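Local coordinates for oxysterol-binding protein homolog 1 (Saccharomyces cerevisiae, PDB 5H28) that transfers sterols and other lipids between membranes without vesicles, its ankyrin-repeat region directing it to the nucleus-vacuole junction by binding Nvj1, at residues 16-21 against 58-63; 52-57 against 98-103; 39-44 against 73-78; 43-48 against 87-92. All blocks are in the same frame, centred on the assembly; numbering follows the deposited sequence.

Contact 1: residues 16-21 against 58-63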
loop_
_atom_site.group_PDB
_atom_site.type_symbol
_atom_site.label_atom_id
_atom_site.label_comp_id
_atom_site.label_asym_id
_atom_site.label_seq_id
_atom_site.Cartn_x
_atom_site.Cartn_y
_atom_site.Cartn_z
ATOM N N GLY A 16 31.621 -2.323 -0.543
ATOM C CA GLY A 16 30.980 -1.583 0.532
ATOM C C GLY A 16 31.138 -0.083 0.721
ATOM O O GLY A 16 30.817 0.422 1.796
ATOM N N SER A 17 31.618 0.639 -0.284
ATOM C CA SER A 17 31.767 2.087 -0.156
ATOM C C SER A 17 30.693 2.824 -0.949
ATOM O O SER A 17 30.644 2.717 -2.174
ATOM C CB SER A 17 33.145 2.529 -0.652
ATOM O OG SER A 17 33.209 3.940 -0.779
ATOM N N PHE A 18 29.829 3.575 -0.269
ATOM C CA PHE A 18 28.803 4.303 -1.004
ATOM C C PHE A 18 29.418 5.400 -1.871
ATOM O O PHE A 18 29.031 5.568 -3.022
ATOM C CB PHE A 18 27.754 4.920 -0.076
ATOM C CG PHE A 18 26.647 5.614 -0.816
ATOM C CD1 PHE A 18 25.751 4.885 -1.593
ATOM C CD2 PHE A 18 26.535 7.000 -0.789
ATOM C CE1 PHE A 18 24.760 5.529 -2.336
ATOM C CE2 PHE A 18 25.551 7.649 -1.527
ATOM C CZ PHE A 18 24.663 6.914 -2.300
ATOM N N PRO A 19 30.378 6.172 -1.330
ATOM C CA PRO A 19 30.977 7.223 -2.159
ATOM C C PRO A 19 31.526 6.662 -3.474
ATOM O O PRO A 19 31.372 7.270 -4.536
ATOM C CB PRO A 19 32.072 7.784 -1.257
ATOM C CG PRO A 19 31.463 7.660 0.096
ATOM C CD PRO A 19 30.855 6.269 0.061
ATOM N N ASN A 20 32.158 5.495 -3.395
ATOM C CA ASN A 20 32.718 4.844 -4.578
ATOM C C ASN A 20 31.611 4.408 -5.540
ATOM O O ASN A 20 31.742 4.541 -6.757
ATOM C CB ASN A 20 33.555 3.634 -4.157
ATOM C CG ASN A 20 34.093 2.852 -5.337
ATOM O OD1 ASN A 20 34.899 3.355 -6.122
ATOM N ND2 ASN A 20 33.649 1.607 -5.468
ATOM N N LEU A 21 30.522 3.881 -4.985
ATOM C CA LEU A 21 29.386 3.442 -5.790
ATOM C C LEU A 21 28.781 4.633 -6.529
ATOM O O LEU A 21 28.493 4.560 -7.722
ATOM C CB LEU A 21 28.320 2.804 -4.891
ATOM C CG LEU A 21 26.987 2.469 -5.567
ATOM C CD1 LEU A 21 27.187 1.353 -6.579
ATOM C CD2 LEU A 21 25.963 2.058 -4.518
ATOM N N LYS A 58 21.314 1.676 3.138
ATOM C CA LYS A 58 20.626 2.862 3.616
ATOM C C LYS A 58 20.848 4.062 2.701
ATOM O O LYS A 58 19.908 4.798 2.399
ATOM C CB LYS A 58 21.079 3.226 5.025
ATOM C CG LYS A 58 20.397 4.468 5.525
ATOM C CD LYS A 58 20.958 4.973 6.821
ATOM C CE LYS A 58 20.428 6.364 7.105
ATOM N NZ LYS A 58 21.071 6.992 8.260
ATOM N N GLU A 59 22.089 4.272 2.273
ATOM C CA GLU A 59 22.394 5.396 1.396
ATOM C C GLU A 59 21.655 5.280 0.067
ATOM O O GLU A 59 21.168 6.274 -0.464
ATOM C CB GLU A 59 23.898 5.493 1.132
ATOM C CG GLU A 59 24.751 5.816 2.354
ATOM C CD GLU A 59 24.377 7.127 3.019
ATOM O OE1 GLU A 59 24.052 8.097 2.307
ATOM O OE2 GLU A 59 24.429 7.187 4.264
ATOM N N ILE A 60 21.576 4.069 -0.476
ATOM C CA ILE A 60 20.878 3.860 -1.738
ATOM C C ILE A 60 19.413 4.266 -1.601
ATOM O O ILE A 60 18.874 4.993 -2.432
ATOM C CB ILE A 60 20.953 2.376 -2.169
ATOM C CG1 ILE A 60 22.371 2.040 -2.635
ATOM C CG2 ILE A 60 19.948 2.098 -3.281
ATOM C CD1 ILE A 60 22.583 0.562 -2.911
ATOM N N VAL A 61 18.774 3.805 -0.531
ATOM C CA VAL A 61 17.371 4.113 -0.302
ATOM C C VAL A 61 17.110 5.592 -0.023
ATOM O O VAL A 61 16.198 6.183 -0.601
ATOM C CB VAL A 61 16.804 3.257 0.856
ATOM C CG1 VAL A 61 15.413 3.738 1.236
ATOM C CG2 VAL A 61 16.750 1.791 0.433
ATOM N N HIS A 62 17.911 6.197 0.845
ATOM C CA HIS A 62 17.707 7.602 1.169
ATOM C C HIS A 62 18.052 8.552 0.031
ATOM O O HIS A 62 17.495 9.647 -0.055
ATOM C CB HIS A 62 18.493 7.973 2.426
ATOM C CG HIS A 62 17.916 7.398 3.683
ATOM N ND1 HIS A 62 16.605 7.600 4.059
ATOM C CD2 HIS A 62 18.469 6.632 4.648
ATOM C CE1 HIS A 62 16.377 6.978 5.203
ATOM N NE2 HIS A 62 17.493 6.383 5.581
ATOM N N HIS A 63 18.952 8.132 -0.850
ATOM C CA HIS A 63 19.352 8.967 -1.981
ATOM C C HIS A 63 18.452 8.876 -3.204
ATOM O O HIS A 63 18.108 9.894 -3.804
ATOM C CB HIS A 63 20.764 8.612 -2.462
ATOM C CG HIS A 63 21.864 9.293 -1.709
ATOM N ND1 HIS A 63 22.259 8.902 -0.448
ATOM C CD2 HIS A 63 22.656 10.338 -2.044
ATOM C CE1 HIS A 63 23.248 9.677 -0.039
ATOM N NE2 HIS A 63 23.508 10.556 -0.990
#
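Phe18 lays its ring flat beneath Glu59: the CB of Glu59 lies 3.3 Å from the centroid of the Phe18 ring and only 11° off the ring normal, a CH-pi contact over the centre of the face. This is the tight part of the contact. At the far end of the same ring, CE2 of Phe18 reaches CE1 of His63 at 3.4 Å, above one face of the imidazole but offset toward its rim; with the planes at 47° the two rings meet obliquely. Phe18 gets there because CG stands anti to the backbone N (chi1 -177°), and Trp64 meets its ring as well. The contact joins two helices: the start of helix 18-28 packs on helix 54-64, which lies in the first predicted ankyrin repeat. Ser17 caps the former, its OG accepting from Asn20 N at 3.2 Å. The imidazole of His63 is tethered to its own helix by a bent bond, ND1 donating to Glu59 O at 2.8 Å, while His63 N approaches that oxygen from the opposite face of the carbonyl. Deeper in, Leu21 and Ile60 meet more loosely and at about a right angle, CD2 of Leu21 lying 4.0 Å from CD1 of Ile60. On the partly exposed side, the bent chain of Glu59 brings OE1 no closer than 4.1 Å to CD2 of Phe18, and no hydrogen bond crosses between 16-21 and 58-63.

Contact 2: residues 52-57 against 98-103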
loop_
_atom_site.group_PDB
_atom_site.type_symbol
_atom_site.label_atom_id
_atom_site.label_comp_id
_atom_site.label_asym_id
_atom_site.label_seq_id
_atom_site.Cartn_x
_atom_site.Cartn_y
_atom_site.Cartn_z
ATOM N N ALA A 52 25.804 -6.062 -0.063
ATOM C CA ALA A 52 26.318 -4.851 0.573
ATOM C C ALA A 52 26.048 -4.630 2.056
ATOM O O ALA A 52 25.119 -5.198 2.625
ATOM C CB ALA A 52 25.829 -3.632 -0.215
ATOM N N PRO A 53 26.882 -3.795 2.703
ATOM C CA PRO A 53 26.742 -3.474 4.125
ATOM C C PRO A 53 25.501 -2.606 4.317
ATOM O O PRO A 53 25.051 -1.935 3.387
ATOM C CB PRO A 53 28.020 -2.695 4.438
ATOM C CG PRO A 53 28.997 -3.208 3.433
ATOM C CD PRO A 53 28.160 -3.284 2.181
ATOM N N MET A 54 24.955 -2.626 5.525
ATOM C CA MET A 54 23.775 -1.838 5.852
ATOM C C MET A 54 23.936 -0.365 5.474
ATOM O O MET A 54 23.003 0.257 4.960
ATOM C CB MET A 54 23.483 -1.959 7.351
ATOM C CG MET A 54 22.466 -0.957 7.884
ATOM S SD MET A 54 20.817 -1.183 7.217
ATOM C CE MET A 54 19.979 -1.897 8.637
ATOM N N ALA A 55 25.114 0.193 5.736
ATOM C CA ALA A 55 25.374 1.596 5.429
ATOM C C ALA A 55 25.098 1.915 3.963
ATOM O O ALA A 55 24.507 2.948 3.645
ATOM C CB ALA A 55 26.816 1.952 5.782
ATOM N N VAL A 56 25.523 1.021 3.076
ATOM C CA VAL A 56 25.324 1.211 1.644
ATOM C C VAL A 56 23.850 1.088 1.269
ATOM O O VAL A 56 23.330 1.888 0.491
ATOM C CB VAL A 56 26.159 0.196 0.838
ATOM C CG1 VAL A 56 25.801 0.263 -0.641
ATOM C CG2 VAL A 56 27.639 0.499 1.032
ATOM N N ILE A 57 23.177 0.083 1.814
ATOM C CA ILE A 57 21.762 -0.095 1.533
ATOM C C ILE A 57 20.986 1.148 1.964
ATOM O O ILE A 57 20.111 1.636 1.239
ATOM C CB ILE A 57 21.229 -1.351 2.251
ATOM C CG1 ILE A 57 21.860 -2.585 1.600
ATOM C CG2 ILE A 57 19.701 -1.402 2.191
ATOM C CD1 ILE A 57 21.724 -3.841 2.405
ATOM N N ARG A 98 18.466 -11.298 6.615
ATOM C CA ARG A 98 19.072 -10.021 6.967
ATOM C C ARG A 98 17.989 -9.228 7.691
ATOM O O ARG A 98 17.300 -8.389 7.106
ATOM C CB ARG A 98 19.577 -9.296 5.717
ATOM C CG ARG A 98 20.688 -10.065 5.000
ATOM C CD ARG A 98 21.468 -9.189 4.026
ATOM N NE ARG A 98 22.267 -8.192 4.732
ATOM C CZ ARG A 98 23.057 -7.299 4.141
ATOM N NH1 ARG A 98 23.168 -7.265 2.817
ATOM N NH2 ARG A 98 23.737 -6.432 4.881
ATOM N N GLY A 99 17.846 -9.537 8.979
ATOM C CA GLY A 99 16.833 -8.920 9.817
ATOM C C GLY A 99 16.872 -7.412 9.910
ATOM O O GLY A 99 15.822 -6.767 9.971
ATOM N N ASP A 100 18.070 -6.842 9.936
ATOM C CA ASP A 100 18.190 -5.396 10.019
ATOM C C ASP A 100 17.697 -4.717 8.744
ATOM O O ASP A 100 17.097 -3.647 8.804
ATOM C CB ASP A 100 19.634 -4.991 10.363
ATOM C CG ASP A 100 20.666 -5.551 9.398
ATOM O OD1 ASP A 100 20.391 -6.551 8.698
ATOM O OD2 ASP A 100 21.781 -4.990 9.358
ATOM N N ILE A 101 17.923 -5.347 7.595
ATOM C CA ILE A 101 17.467 -4.784 6.326
ATOM C C ILE A 101 15.946 -4.895 6.265
ATOM O O ILE A 101 15.259 -3.987 5.791
ATOM C CB ILE A 101 18.058 -5.540 5.119
ATOM C CG1 ILE A 101 19.581 -5.464 5.142
ATOM C CG2 ILE A 101 17.530 -4.950 3.821
ATOM C CD1 ILE A 101 20.201 -6.154 3.955
ATOM N N VAL A 102 15.423 -6.024 6.734
ATOM C CA VAL A 102 13.985 -6.235 6.756
ATOM C C VAL A 102 13.313 -5.149 7.596
ATOM O O VAL A 102 12.349 -4.525 7.156
ATOM C CB VAL A 102 13.636 -7.624 7.347
ATOM C CG1 VAL A 102 12.137 -7.744 7.581
ATOM C CG2 VAL A 102 14.093 -8.724 6.397
ATOM N N ALA A 103 13.823 -4.920 8.803
ATOM C CA ALA A 103 13.245 -3.912 9.678
ATOM C C ALA A 103 13.334 -2.517 9.067
ATOM O O ALA A 103 12.386 -1.733 9.152
ATOM C CB ALA A 103 13.937 -3.937 11.034
#
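The carbonyl oxygen of Ala52 is gripped by both terminal nitrogens of Arg98: NH1 of Arg98 donates to Ala52 O at 2.8 Å, and NH2 of Arg98 to the same Ala52 O at 2.9 Å. The acceptor lies in the guanidinium plane and both donors lie in the carbonyl plane, so the two groups are coplanar, end-on. Each bond is bent, with N-H...O angles of 147° for NH1 and 143° for NH2, as expected when two diverging N-H groups share one oxygen. NH1 is also hydrogen-bonded to Val49 O, so Arg98, which precedes helix 99-106, collects carbonyls from the C-terminal end of helix 44-51. Both segments fall in predicted ankyrin repeats, and the arginine ties the turn between the two helices of the first predicted repeat to the head of a helix in the second. Beside it, CD1 of Ile57 lies 3.7 Å from NH1 of Arg98. Ile57 and Ile101 cross at about a right angle, though the exact spacing of their ends is doubtful. Farther out, Met54 and Asp100 approach from opposite directions. A chi1 of 167° swings CG of Met54 away from the backbone N, and bends at the next two torsions leave CE of Met54 3.4 Å from Asp100 O and 3.6 Å from Asp100 CB. The cation is thus met across this contact by a main-chain oxygen, not a carboxylate, and the negative end of the helix 44-51 dipole would probably favour its charge.

Contact 3: residues 39-44 against 73-78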
loop_
_atom_site.group_PDB
_atom_site.type_symbol
_atom_site.label_atom_id
_atom_site.label_comp_id
_atom_site.label_asym_id
_atom_site.label_seq_id
_atom_site.Cartn_x
_atom_site.Cartn_y
_atom_site.Cartn_z
ATOM N N GLN A 39 17.917 -1.291 -16.831
ATOM C CA GLN A 39 17.522 -2.575 -16.281
ATOM C C GLN A 39 18.355 -3.015 -15.084
ATOM O O GLN A 39 17.816 -3.561 -14.121
ATOM C CB GLN A 39 17.551 -3.636 -17.378
ATOM C CG GLN A 39 16.440 -3.437 -18.398
ATOM C CD GLN A 39 16.563 -4.349 -19.596
ATOM O OE1 GLN A 39 16.681 -5.563 -19.456
ATOM N NE2 GLN A 39 16.521 -3.766 -20.788
ATOM N N VAL A 40 19.662 -2.782 -15.138
ATOM C CA VAL A 40 20.527 -3.168 -14.031
ATOM C C VAL A 40 20.321 -2.244 -12.833
ATOM O O VAL A 40 20.341 -2.699 -11.689
ATOM C CB VAL A 40 22.010 -3.165 -14.459
ATOM C CG1 VAL A 40 22.917 -3.382 -13.248
ATOM C CG2 VAL A 40 22.244 -4.274 -15.477
ATOM N N LEU A 41 20.125 -0.951 -13.090
ATOM C CA LEU A 41 19.897 0.004 -12.009
ATOM C C LEU A 41 18.607 -0.332 -11.265
ATOM O O LEU A 41 18.538 -0.181 -10.046
ATOM C CB LEU A 41 19.833 1.438 -12.549
ATOM C CG LEU A 41 21.165 2.063 -12.970
ATOM C CD1 LEU A 41 20.908 3.425 -13.596
ATOM C CD2 LEU A 41 22.085 2.194 -11.763
ATOM N N HIS A 42 17.587 -0.787 -11.991
ATOM C CA HIS A 42 16.317 -1.159 -11.367
ATOM C C HIS A 42 16.483 -2.328 -10.395
ATOM O O HIS A 42 15.672 -2.507 -9.489
ATOM C CB HIS A 42 15.275 -1.545 -12.426
ATOM C CG HIS A 42 14.500 -0.384 -12.968
ATOM N ND1 HIS A 42 15.028 0.510 -13.872
ATOM C CD2 HIS A 42 13.238 0.037 -12.714
ATOM C CE1 HIS A 42 14.127 1.435 -14.152
ATOM N NE2 HIS A 42 13.031 1.172 -13.462
ATOM N N LEU A 43 17.528 -3.126 -10.583
ATOM C CA LEU A 43 17.767 -4.268 -9.704
ATOM C C LEU A 43 18.878 -4.002 -8.695
ATOM O O LEU A 43 19.266 -4.892 -7.944
ATOM C CB LEU A 43 18.115 -5.511 -10.528
ATOM C CG LEU A 43 16.980 -6.074 -11.387
ATOM C CD1 LEU A 43 17.527 -7.140 -12.322
ATOM C CD2 LEU A 43 15.891 -6.650 -10.497
ATOM N N MET A 44 19.378 -2.770 -8.661
ATOM C CA MET A 44 20.457 -2.440 -7.743
ATOM C C MET A 44 20.138 -2.700 -6.276
ATOM O O MET A 44 20.982 -3.217 -5.543
ATOM C CB MET A 44 20.893 -0.987 -7.934
ATOM C CG MET A 44 21.985 -0.545 -6.960
ATOM S SD MET A 44 22.790 0.991 -7.457
ATOM C CE MET A 44 21.385 2.093 -7.538
ATOM N N LEU A 73 21.175 10.381 -10.539
ATOM C CA LEU A 73 20.772 9.076 -11.056
ATOM C C LEU A 73 19.620 9.217 -12.042
ATOM O O LEU A 73 19.509 8.448 -12.996
ATOM C CB LEU A 73 20.353 8.154 -9.905
ATOM C CG LEU A 73 20.233 6.670 -10.268
ATOM C CD1 LEU A 73 21.625 6.113 -10.532
ATOM C CD2 LEU A 73 19.557 5.898 -9.146
ATOM N N ASN A 74 18.766 10.207 -11.799
ATOM C CA ASN A 74 17.614 10.476 -12.650
ATOM C C ASN A 74 16.690 9.283 -12.834
ATOM O O ASN A 74 16.138 9.056 -13.914
ATOM C CB ASN A 74 18.070 11.006 -14.009
ATOM C CG ASN A 74 18.634 12.405 -13.913
ATOM O OD1 ASN A 74 18.068 13.263 -13.234
ATOM N ND2 ASN A 74 19.746 12.648 -14.593
ATOM N N ILE A 75 16.531 8.525 -11.760
ATOM C CA ILE A 75 15.657 7.364 -11.736
ATOM C C ILE A 75 15.216 7.215 -10.295
ATOM O O ILE A 75 16.045 7.248 -9.387
ATOM C CB ILE A 75 16.385 6.053 -12.104
ATOM C CG1 ILE A 75 16.998 6.144 -13.498
ATOM C CG2 ILE A 75 15.401 4.891 -12.041
ATOM C CD1 ILE A 75 17.778 4.902 -13.890
ATOM N N HIS A 76 13.919 7.077 -10.070
ATOM C CA HIS A 76 13.461 6.871 -8.711
ATOM C C HIS A 76 13.274 5.382 -8.510
ATOM O O HIS A 76 12.327 4.777 -9.019
ATOM C CB HIS A 76 12.170 7.640 -8.441
ATOM C CG HIS A 76 12.393 9.106 -8.237
ATOM N ND1 HIS A 76 12.125 10.045 -9.210
ATOM C CD2 HIS A 76 12.925 9.786 -7.195
ATOM C CE1 HIS A 76 12.483 11.239 -8.775
ATOM N NE2 HIS A 76 12.972 11.110 -7.555
ATOM N N LEU A 77 14.217 4.792 -7.782
ATOM C CA LEU A 77 14.190 3.368 -7.508
ATOM C C LEU A 77 12.932 2.995 -6.751
ATOM O O LEU A 77 12.499 3.704 -5.837
ATOM C CB LEU A 77 15.431 2.965 -6.708
ATOM C CG LEU A 77 16.759 3.325 -7.382
ATOM C CD1 LEU A 77 17.908 2.822 -6.529
ATOM C CD2 LEU A 77 16.822 2.716 -8.784
ATOM N N ASP A 78 12.339 1.880 -7.159
ATOM C CA ASP A 78 11.122 1.371 -6.554
ATOM C C ASP A 78 11.509 0.436 -5.416
ATOM O O ASP A 78 12.164 -0.583 -5.631
ATOM C CB ASP A 78 10.314 0.609 -7.606
ATOM C CG ASP A 78 8.937 0.211 -7.115
ATOM O OD1 ASP A 78 8.676 0.310 -5.897
ATOM O OD2 ASP A 78 8.118 -0.211 -7.957
HETATM O O HOH W 1 13.647 0.230 -9.116
HETATM O O HOH W 2 14.727 -0.866 -6.724
#
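Leu41 meets Ile75 through their end methyls, CD1 of Leu41 standing 3.5 Å from CD1 of Ile75, a close methyl-methyl approach, with the two side chains crossing at about a right angle. CD1 of Leu73 touches both methyls of Leu41, at 4.1 Å from CD1 and from CD2, as these leucines slide past each other in opposite directions. Leu77 splits its branches: CD2 lies 3.6 Å from Leu41 O, whereas CD1 lies 3.7 Å from CE of Met44. That methyl is brought round by an otherwise extended chain bending at its last torsion (chi3 58°). At the margin, His42 offers CE1 obliquely to CG2 of Ile75, its ND1 being bonded to Gln38 O. A water accepts from Asp78 N at 2.9 Å, and a second lies 2.8 Å from Asp78 O; their links to His42 O are long and weak. Behind this shell, Leu77 is backbone hydrogen-bonded to Trp64, at the end of helix 54-64. This apolar packing sets the first predicted ankyrin repeat, at 39-44, against the connection leading to helix 89-95 of the second. Segment 73-78 thus packs against helix 35-42 and Met44, which also touches Leu9 of helix 2-15, Leu25 of helix 18-28 and Trp64.

Contact 4: residues 43-48 against 87-92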
loop_
_atom_site.group_PDB
_atom_site.type_symbol
_atom_site.label_atom_id
_atom_site.label_comp_id
_atom_site.label_asym_id
_atom_site.label_seq_id
_atom_site.Cartn_x
_atom_site.Cartn_y
_atom_site.Cartn_z
ATOM N N LEU A 43 17.528 -3.126 -10.583
ATOM C CA LEU A 43 17.767 -4.268 -9.704
ATOM C C LEU A 43 18.878 -4.002 -8.695
ATOM O O LEU A 43 19.266 -4.892 -7.944
ATOM C CB LEU A 43 18.115 -5.511 -10.528
ATOM C CG LEU A 43 16.980 -6.074 -11.387
ATOM C CD1 LEU A 43 17.527 -7.140 -12.322
ATOM C CD2 LEU A 43 15.891 -6.650 -10.497
ATOM N N MET A 44 19.378 -2.770 -8.661
ATOM C CA MET A 44 20.457 -2.440 -7.743
ATOM C C MET A 44 20.138 -2.700 -6.276
ATOM O O MET A 44 20.982 -3.217 -5.543
ATOM C CB MET A 44 20.893 -0.987 -7.934
ATOM C CG MET A 44 21.985 -0.545 -6.960
ATOM S SD MET A 44 22.790 0.991 -7.457
ATOM C CE MET A 44 21.385 2.093 -7.538
ATOM N N LEU A 45 18.932 -2.354 -5.839
ATOM C CA LEU A 45 18.574 -2.583 -4.446
ATOM C C LEU A 45 18.538 -4.082 -4.139
ATOM O O LEU A 45 18.911 -4.498 -3.042
ATOM C CB LEU A 45 17.232 -1.925 -4.110
ATOM C CG LEU A 45 16.845 -1.952 -2.628
ATOM C CD1 LEU A 45 17.967 -1.358 -1.784
ATOM C CD2 LEU A 45 15.553 -1.168 -2.429
ATOM N N HIS A 46 18.097 -4.891 -5.104
ATOM C CA HIS A 46 18.074 -6.340 -4.912
ATOM C C HIS A 46 19.502 -6.819 -4.687
ATOM O O HIS A 46 19.785 -7.564 -3.748
ATOM C CB HIS A 46 17.537 -7.062 -6.155
ATOM C CG HIS A 46 16.047 -7.043 -6.285
ATOM N ND1 HIS A 46 15.339 -5.913 -6.636
ATOM C CD2 HIS A 46 15.132 -8.031 -6.142
ATOM C CE1 HIS A 46 14.053 -6.208 -6.705
ATOM N NE2 HIS A 46 13.900 -7.488 -6.409
ATOM N N TYR A 47 20.402 -6.396 -5.566
ATOM C CA TYR A 47 21.790 -6.813 -5.459
ATOM C C TYR A 47 22.458 -6.295 -4.195
ATOM O O TYR A 47 23.290 -6.980 -3.607
ATOM C CB TYR A 47 22.575 -6.374 -6.700
ATOM C CG TYR A 47 22.096 -7.040 -7.973
ATOM C CD1 TYR A 47 21.884 -8.416 -8.020
ATOM C CD2 TYR A 47 21.850 -6.297 -9.125
ATOM C CE1 TYR A 47 21.435 -9.038 -9.182
ATOM C CE2 TYR A 47 21.398 -6.912 -10.296
ATOM C CZ TYR A 47 21.194 -8.280 -10.313
ATOM O OH TYR A 47 20.744 -8.899 -11.459
ATOM N N ALA A 48 22.093 -5.091 -3.768
ATOM C CA ALA A 48 22.680 -4.527 -2.562
ATOM C C ALA A 48 22.243 -5.331 -1.348
ATOM O O ALA A 48 23.039 -5.582 -0.447
ATOM C CB ALA A 48 22.269 -3.077 -2.407
ATOM N N ASN A 87 10.046 -11.391 -6.969
ATOM C CA ASN A 87 10.572 -11.023 -5.656
ATOM C C ASN A 87 10.956 -9.558 -5.553
ATOM O O ASN A 87 11.500 -8.975 -6.489
ATOM C CB ASN A 87 11.806 -11.855 -5.297
ATOM C CG ASN A 87 11.468 -13.288 -4.969
ATOM O OD1 ASN A 87 10.486 -13.562 -4.283
ATOM N ND2 ASN A 87 12.295 -14.217 -5.448
ATOM N N THR A 88 10.681 -8.985 -4.387
ATOM C CA THR A 88 11.016 -7.596 -4.087
ATOM C C THR A 88 12.262 -7.647 -3.211
ATOM O O THR A 88 12.678 -8.724 -2.784
ATOM C CB THR A 88 9.922 -6.926 -3.250
ATOM O OG1 THR A 88 9.822 -7.601 -1.986
ATOM C CG2 THR A 88 8.584 -6.987 -3.959
ATOM N N PRO A 89 12.879 -6.486 -2.941
ATOM C CA PRO A 89 14.069 -6.486 -2.090
ATOM C C PRO A 89 13.745 -7.074 -0.716
ATOM O O PRO A 89 14.586 -7.732 -0.104
ATOM C CB PRO A 89 14.436 -5.007 -2.028
ATOM C CG PRO A 89 14.071 -4.543 -3.417
ATOM C CD PRO A 89 12.713 -5.185 -3.613
ATOM N N LEU A 90 12.523 -6.841 -0.246
ATOM C CA LEU A 90 12.089 -7.360 1.050
ATOM C C LEU A 90 12.046 -8.890 1.025
ATOM O O LEU A 90 12.404 -9.533 2.010
ATOM C CB LEU A 90 10.714 -6.797 1.417
ATOM C CG LEU A 90 10.179 -7.143 2.809
ATOM C CD1 LEU A 90 11.068 -6.538 3.892
ATOM C CD2 LEU A 90 8.754 -6.621 2.939
ATOM N N HIS A 91 11.612 -9.474 -0.093
ATOM C CA HIS A 91 11.576 -10.934 -0.209
ATOM C C HIS A 91 12.993 -11.483 -0.091
ATOM O O HIS A 91 13.237 -12.478 0.594
ATOM C CB HIS A 91 11.041 -11.387 -1.571
ATOM C CG HIS A 91 9.552 -11.333 -1.709
ATOM N ND1 HIS A 91 8.882 -10.194 -2.099
ATOM C CD2 HIS A 91 8.609 -12.297 -1.579
ATOM C CE1 HIS A 91 7.593 -10.461 -2.212
ATOM N NE2 HIS A 91 7.401 -11.730 -1.903
ATOM N N ILE A 92 13.921 -10.834 -0.786
ATOM C CA ILE A 92 15.311 -11.258 -0.781
ATOM C C ILE A 92 15.929 -11.111 0.606
ATOM O O ILE A 92 16.628 -12.005 1.080
ATOM C CB ILE A 92 16.137 -10.441 -1.816
ATOM C CG1 ILE A 92 15.520 -10.581 -3.215
ATOM C CG2 ILE A 92 17.589 -10.900 -1.811
ATOM C CD1 ILE A 92 15.433 -11.998 -3.753
#
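The imidazole of His46 is sandwiched: Pro89 CG covers one face, Leu43 CD2 of its own segment lies over the opposite face, and Asn87 presents its carbonyl at the edge. Pro89 CG is 3.9 Å from the ring centroid and 25° off the normal, a CH-pi contact displaced toward the rim, with Pro89 CD 3.5 Å from His46 CE1. NE2 of His46 donates to Asn87 O at 2.8 Å and almost straight, 174° at the hydrogen. The oxygen lies in the ring plane, but the donor stands well above the carbonyl plane, so the bond does not follow a lone pair. Face packing and edge bond together fix the rotation of this buried ring. Thr88-Pro89-Leu90-His91 is the TPLH sequence of ankyrin repeats, and His46 holds the position matching His91 in the preceding predicted repeat, where the sequence runs Leu43-Met44-Leu45-His46. The link from His46 to Asn87 is thus the repeat-to-repeat histidine bond of this fold, and His91 NE2 is likewise hydrogen-bonded to Leu121 O, consistent with the same pattern one step on. Within the second segment Thr88 caps helix 89-95, its OG1 accepting from His91 N at 3.2 Å and sharing a 2.8 Å hydrogen bond with His91 ND1. Asn87 is held from outside, N by Asp83 OD1 and OD1 by Asn117 ND2. On the apolar side, Leu45 crosses Pro89 at about a right angle, CD2 of Leu45 to CG of Pro89 3.8 Å, while Ile92 brings CG1 to 3.9 Å from His46 CD2.

Overall arrangement
The four contacts cluster in the N-terminal part of the helical domain, their centres 11 to 18 Å apart. Contacts 3 and 4 start from the same stretch of chain and share Leu43 and Met44, whereas the segments of every other pair alternate along the sequence. Contacts 1 and 2 share helix 54-64. Ile60 connects contact 1 to contacts 3 and 4 by packing on Leu77, Met44, Leu45 and Ala48. Contacts 2 and 4 both join the first predicted ankyrin repeat to the second. Contacts 2 and 3 do not touch, about 7 Å separating their nearest atoms. Together they pack the N-terminal helices and the two predicted repeats against one another, in the ankyrin region needed for binding Nvj1.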